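Local coordinates for protein glycerol dehydratase (Clostridium butyricum, PDB 1R9D) that probably acts as a glycyl-radical lyase that dehydrates glycerol without vitamin B12, at residues V167-G179 and S253-F267. Numbering follows the deposited sequence.
Sequences VDYGKVLRVGFNG and SGEGAKSFYEACQLF
Asn178 and Leu173 of helix 169-190 are tied by backbone bonds to the loop that leads into helix 260-277. Asn178 N donates to Gly254 O at 2.8 Å, on a lone pair in the carbonyl plane. Leu173 O accepts from Ala257 N, also at 2.8 Å and nearly along the C=O axis. Between these bonds the backbones pack directly on each other at Gly176 and Gly256, with Gly256 CA 3.3 Å from Leu173 O and 3.8 Å from Gly176 CA. Gly176 also has positive phi, at the kink where the N atoms of Phe177 and Asn178 lack bonds to the preceding turn. A water accepts from Phe177 N and donates to Glu255 O, bridging the segments.

Beyond these bonds the contact is mostly apolar. Leu173 has CG anti to its carbonyl carbon (chi1 -77°). Leu173 CD2 packs against Leu266 CB at 3.9 Å and also touches the carbonyl oxygen Ala263 O. Leu266 CD1 lies 4.0 Å from Phe177 CE1. Ser253 O meets the Phe177 ring at its edge, 3.3 Å from Phe177 CD1, and is buried with no polar partner. Phe267 CE1 sits over the rim of one Tyr169 face, the planes 39° apart; Val167 CG2 covers the other face. Tyr169 OH bonds to His271.

Both helix starts are capped. Asp168 OD1 accepts from Lys171 N. Ser259 and Glu262 form a capping box: Glu262 N bonds weakly to Ser259 OG, and Ser259 N donates to Glu262 OE2. That oxygen also receives Lys258 N and pairs with Lys251. The axes of helical segments 169-179 and 260-267 cross at 95° and approach to 10.0 Å. Helix 197-230 adds Ile216 against Phe177 and Asn178, and helix 236-252 packs on Tyr261 and Gln265.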
loop_
_atom_site.group_PDB
_atom_site.type_symbol
_atom_site.label_atom_id
_atom_site.label_comp_id
_atom_site.label_asym_id
_atom_site.label_seq_id
_atom_site.Cartn_x
_atom_site.Cartn_y
_atom_site.Cartn_z
ATOM N N VAL A 167 -19.982 -10.762 13.051
ATOM C CA VAL A 167 -18.882 -10.544 13.982
ATOM C C VAL A 167 -19.060 -11.323 15.275
ATOM O O VAL A 167 -20.086 -11.969 15.490
ATOM C CB VAL A 167 -18.712 -9.044 14.316
ATOM C CG1 VAL A 167 -18.518 -8.252 13.034
ATOM C CG2 VAL A 167 -19.921 -8.532 15.093
ATOM N N ASP A 168 -18.050 -11.261 16.136
ATOM C CA ASP A 168 -18.087 -11.966 17.407
ATOM C C ASP A 168 -18.920 -11.166 18.414
ATOM O O ASP A 168 -18.378 -10.633 19.387
ATOM C CB ASP A 168 -16.664 -12.140 17.943
ATOM C CG ASP A 168 -16.552 -13.251 18.970
ATOM O OD1 ASP A 168 -17.579 -13.619 19.585
ATOM O OD2 ASP A 168 -15.423 -13.753 19.177
ATOM N N TYR A 169 -20.229 -11.079 18.176
ATOM C CA TYR A 169 -21.118 -10.336 19.072
ATOM C C TYR A 169 -20.983 -10.824 20.509
ATOM O O TYR A 169 -20.956 -10.026 21.445
ATOM C CB TYR A 169 -22.589 -10.481 18.646
ATOM C CG TYR A 169 -22.960 -9.844 17.322
ATOM C CD1 TYR A 169 -22.962 -10.589 16.141
ATOM C CD2 TYR A 169 -23.342 -8.500 17.254
ATOM C CE1 TYR A 169 -23.340 -10.013 14.922
ATOM C CE2 TYR A 169 -23.723 -7.914 16.042
ATOM C CZ TYR A 169 -23.721 -8.678 14.882
ATOM O OH TYR A 169 -24.113 -8.112 13.690
ATOM N N GLY A 170 -20.905 -12.141 20.676
ATOM C CA GLY A 170 -20.792 -12.725 22.001
ATOM C C GLY A 170 -19.603 -12.229 22.799
ATOM O O GLY A 170 -19.704 -12.021 24.007
ATOM N N LYS A 171 -18.474 -12.033 22.127
ATOM C CA LYS A 171 -17.268 -11.565 22.797
ATOM C C LYS A 171 -17.410 -10.136 23.295
ATOM O O LYS A 171 -17.068 -9.840 24.438
ATOM C CB LYS A 171 -16.067 -11.649 21.855
ATOM C CG LYS A 171 -14.758 -11.186 22.480
ATOM C CD LYS A 171 -13.612 -11.304 21.483
ATOM C CE LYS A 171 -12.285 -10.885 22.094
ATOM N NZ LYS A 171 -11.178 -10.980 21.094
ATOM N N VAL A 172 -17.901 -9.248 22.438
ATOM C CA VAL A 172 -18.066 -7.852 22.819
ATOM C C VAL A 172 -19.121 -7.689 23.913
ATOM O O VAL A 172 -18.994 -6.823 24.777
ATOM C CB VAL A 172 -18.447 -6.976 21.607
ATOM C CG1 VAL A 172 -18.533 -5.512 22.038
ATOM C CG2 VAL A 172 -17.409 -7.138 20.502
ATOM N N LEU A 173 -20.162 -8.513 23.877
ATOM C CA LEU A 173 -21.202 -8.440 24.901
ATOM C C LEU A 173 -20.588 -8.769 26.255
ATOM O O LEU A 173 -20.984 -8.215 27.283
ATOM C CB LEU A 173 -22.340 -9.429 24.600
ATOM C CG LEU A 173 -23.333 -9.021 23.509
ATOM C CD1 LEU A 173 -24.272 -10.179 23.199
ATOM C CD2 LEU A 173 -24.127 -7.811 23.972
ATOM N N ARG A 174 -19.607 -9.665 26.252
ATOM C CA ARG A 174 -18.951 -10.074 27.486
ATOM C C ARG A 174 -17.917 -9.079 28.014
ATOM O O ARG A 174 -17.933 -8.738 29.199
ATOM C CB ARG A 174 -18.272 -11.436 27.303
ATOM C CG ARG A 174 -17.649 -11.976 28.581
ATOM C CD ARG A 174 -16.947 -13.308 28.378
ATOM N NE ARG A 174 -15.650 -13.171 27.723
ATOM C CZ ARG A 174 -15.391 -13.557 26.476
ATOM N NH1 ARG A 174 -16.346 -14.105 25.735
ATOM N NH2 ARG A 174 -14.172 -13.408 25.974
ATOM N N VAL A 175 -17.031 -8.608 27.141
ATOM C CA VAL A 175 -15.961 -7.701 27.557
ATOM C C VAL A 175 -16.167 -6.220 27.275
ATOM O O VAL A 175 -15.412 -5.382 27.773
ATOM C CB VAL A 175 -14.619 -8.126 26.925
ATOM C CG1 VAL A 175 -14.340 -9.589 27.244
ATOM C CG2 VAL A 175 -14.655 -7.902 25.422
ATOM N N GLY A 176 -17.173 -5.894 26.471
ATOM C CA GLY A 176 -17.440 -4.503 26.154
ATOM C C GLY A 176 -16.363 -3.864 25.299
ATOM O O GLY A 176 -15.324 -4.471 25.032
ATOM N N PHE A 177 -16.614 -2.638 24.855
ATOM C CA PHE A 177 -15.649 -1.930 24.032
ATOM C C PHE A 177 -14.341 -1.717 24.792
ATOM O O PHE A 177 -13.280 -1.603 24.183
ATOM C CB PHE A 177 -16.230 -0.595 23.561
ATOM C CG PHE A 177 -17.404 -0.744 22.626
ATOM C CD1 PHE A 177 -18.632 -0.163 22.929
ATOM C CD2 PHE A 177 -17.281 -1.472 21.444
ATOM C CE1 PHE A 177 -19.724 -0.306 22.071
ATOM C CE2 PHE A 177 -18.368 -1.622 20.577
ATOM C CZ PHE A 177 -19.591 -1.037 20.893
ATOM N N ASN A 178 -14.411 -1.668 26.121
ATOM C CA ASN A 178 -13.193 -1.499 26.915
ATOM C C ASN A 178 -12.339 -2.758 26.805
ATOM O O ASN A 178 -11.107 -2.686 26.772
ATOM C CB ASN A 178 -13.505 -1.262 28.400
ATOM C CG ASN A 178 -14.133 0.090 28.665
ATOM O OD1 ASN A 178 -13.845 1.070 27.983
ATOM N ND2 ASN A 178 -14.983 0.152 29.682
ATOM N N GLY A 179 -13.003 -3.911 26.755
ATOM C CA GLY A 179 -12.303 -5.183 26.665
ATOM C C GLY A 179 -11.516 -5.330 25.379
ATOM O O GLY A 179 -10.417 -5.895 25.368
ATOM N N SER A 253 -21.572 1.680 27.577
ATOM C CA SER A 253 -20.810 2.563 26.707
ATOM C C SER A 253 -19.422 1.952 26.527
ATOM O O SER A 253 -18.849 2.008 25.440
ATOM C CB SER A 253 -20.704 3.969 27.315
ATOM O OG SER A 253 -20.245 3.924 28.655
ATOM N N GLY A 254 -18.901 1.346 27.591
ATOM C CA GLY A 254 -17.589 0.728 27.519
ATOM C C GLY A 254 -17.517 -0.636 28.178
ATOM O O GLY A 254 -16.683 -1.464 27.817
ATOM N N GLU A 255 -18.393 -0.880 29.145
ATOM C CA GLU A 255 -18.409 -2.157 29.846
ATOM C C GLU A 255 -19.259 -3.193 29.118
ATOM O O GLU A 255 -20.038 -2.859 28.228
ATOM C CB GLU A 255 -18.945 -1.967 31.268
ATOM C CG GLU A 255 -18.028 -1.157 32.171
ATOM C CD GLU A 255 -18.700 -0.743 33.466
ATOM O OE1 GLU A 255 -19.627 0.098 33.416
ATOM O OE2 GLU A 255 -18.306 -1.259 34.533
ATOM N N GLY A 256 -19.093 -4.453 29.505
ATOM C CA GLY A 256 -19.869 -5.520 28.903
ATOM C C GLY A 256 -21.252 -5.521 29.529
ATOM O O GLY A 256 -21.506 -4.770 30.472
ATOM N N ALA A 257 -22.147 -6.357 29.015
ATOM C CA ALA A 257 -23.502 -6.423 29.542
ATOM C C ALA A 257 -23.621 -7.398 30.711
ATOM O O ALA A 257 -22.809 -8.306 30.868
ATOM C CB ALA A 257 -24.472 -6.817 28.430
ATOM N N LYS A 258 -24.642 -7.193 31.536
ATOM C CA LYS A 258 -24.887 -8.056 32.684
ATOM C C LYS A 258 -26.314 -8.592 32.585
ATOM O O LYS A 258 -26.539 -9.804 32.552
ATOM C CB LYS A 258 -24.715 -7.259 33.980
ATOM C CG LYS A 258 -25.074 -8.014 35.256
ATOM C CD LYS A 258 -24.016 -9.037 35.642
ATOM C CE LYS A 258 -24.323 -9.639 37.009
ATOM N NZ LYS A 258 -23.278 -10.607 37.452
ATOM N N SER A 259 -27.275 -7.680 32.522
ATOM C CA SER A 259 -28.684 -8.048 32.431
ATOM C C SER A 259 -29.099 -8.218 30.971
ATOM O O SER A 259 -28.338 -7.889 30.060
ATOM C CB SER A 259 -29.543 -6.960 33.066
ATOM O OG SER A 259 -29.490 -5.781 32.287
ATOM N N PHE A 260 -30.316 -8.709 30.755
ATOM C CA PHE A 260 -30.814 -8.914 29.398
ATOM C C PHE A 260 -31.017 -7.595 28.653
ATOM O O PHE A 260 -30.673 -7.482 27.477
ATOM C CB PHE A 260 -32.128 -9.706 29.421
ATOM C CG PHE A 260 -32.563 -10.201 28.065
ATOM C CD1 PHE A 260 -31.826 -11.180 27.400
ATOM C CD2 PHE A 260 -33.695 -9.682 27.449
ATOM C CE1 PHE A 260 -32.213 -11.633 26.139
ATOM C CE2 PHE A 260 -34.095 -10.128 26.184
ATOM C CZ PHE A 260 -33.350 -11.108 25.529
ATOM N N TYR A 261 -31.569 -6.592 29.333
ATOM C CA TYR A 261 -31.802 -5.297 28.702
ATOM C C TYR A 261 -30.457 -4.733 28.233
ATOM O O TYR A 261 -30.344 -4.214 27.124
ATOM C CB TYR A 261 -32.456 -4.333 29.703
ATOM C CG TYR A 261 -33.189 -3.139 29.103
ATOM C CD1 TYR A 261 -32.869 -2.643 27.838
ATOM C CD2 TYR A 261 -34.162 -2.463 29.843
ATOM C CE1 TYR A 261 -33.498 -1.506 27.330
ATOM C CE2 TYR A 261 -34.790 -1.330 29.348
ATOM C CZ TYR A 261 -34.457 -0.854 28.096
ATOM O OH TYR A 261 -35.070 0.285 27.625
ATOM N N GLU A 262 -29.442 -4.842 29.086
ATOM C CA GLU A 262 -28.106 -4.354 28.754
ATOM C C GLU A 262 -27.538 -5.097 27.545
ATOM O O GLU A 262 -26.913 -4.490 26.679
ATOM C CB GLU A 262 -27.163 -4.519 29.950
ATOM C CG GLU A 262 -27.445 -3.549 31.096
ATOM C CD GLU A 262 -26.639 -3.854 32.346
ATOM O OE1 GLU A 262 -26.778 -3.103 33.340
ATOM O OE2 GLU A 262 -25.873 -4.845 32.341
ATOM N N ALA A 263 -27.759 -6.407 27.489
ATOM C CA ALA A 263 -27.271 -7.210 26.368
ATOM C C ALA A 263 -27.964 -6.782 25.071
ATOM O O ALA A 263 -27.317 -6.641 24.032
ATOM C CB ALA A 263 -27.514 -8.692 26.638
ATOM N N CYS A 264 -29.276 -6.562 25.133
ATOM C CA CYS A 264 -30.031 -6.138 23.951
ATOM C C CYS A 264 -29.580 -4.779 23.427
ATOM O O CYS A 264 -29.456 -4.575 22.217
ATOM C CB CYS A 264 -31.536 -6.079 24.260
ATOM S SG CYS A 264 -32.343 -7.688 24.432
ATOM N N GLN A 265 -29.342 -3.837 24.336
ATOM C CA GLN A 265 -28.919 -2.505 23.922
ATOM C C GLN A 265 -27.495 -2.495 23.375
ATOM O O GLN A 265 -27.218 -1.828 22.384
ATOM C CB GLN A 265 -29.027 -1.516 25.086
ATOM C CG GLN A 265 -28.610 -0.100 24.703
ATOM C CD GLN A 265 -29.513 0.515 23.648
ATOM O OE1 GLN A 265 -30.639 0.929 23.938
ATOM N NE2 GLN A 265 -29.025 0.574 22.417
ATOM N N LEU A 266 -26.594 -3.231 24.018
ATOM C CA LEU A 266 -25.209 -3.280 23.562
ATOM C C LEU A 266 -25.138 -3.993 22.209
ATOM O O LEU A 266 -24.361 -3.610 21.328
ATOM C CB LEU A 266 -24.329 -3.992 24.599
ATOM C CG LEU A 266 -22.833 -4.117 24.273
ATOM C CD1 LEU A 266 -22.271 -2.777 23.823
ATOM C CD2 LEU A 266 -22.097 -4.625 25.500
ATOM N N PHE A 267 -25.961 -5.025 22.045
ATOM C CA PHE A 267 -26.004 -5.751 20.780
ATOM C C PHE A 267 -26.313 -4.762 19.660
ATOM O O PHE A 267 -25.615 -4.718 18.650
ATOM C CB PHE A 267 -27.096 -6.824 20.796
ATOM C CG PHE A 267 -27.475 -7.311 19.428
ATOM C CD1 PHE A 267 -26.672 -8.225 18.751
ATOM C CD2 PHE A 267 -28.606 -6.808 18.789
ATOM C CE1 PHE A 267 -26.990 -8.624 17.455
ATOM C CE2 PHE A 267 -28.931 -7.199 17.497
ATOM C CZ PHE A 267 -28.116 -8.113 16.828
HETATM O O HOH W 1 -19.285 -1.824 25.822
#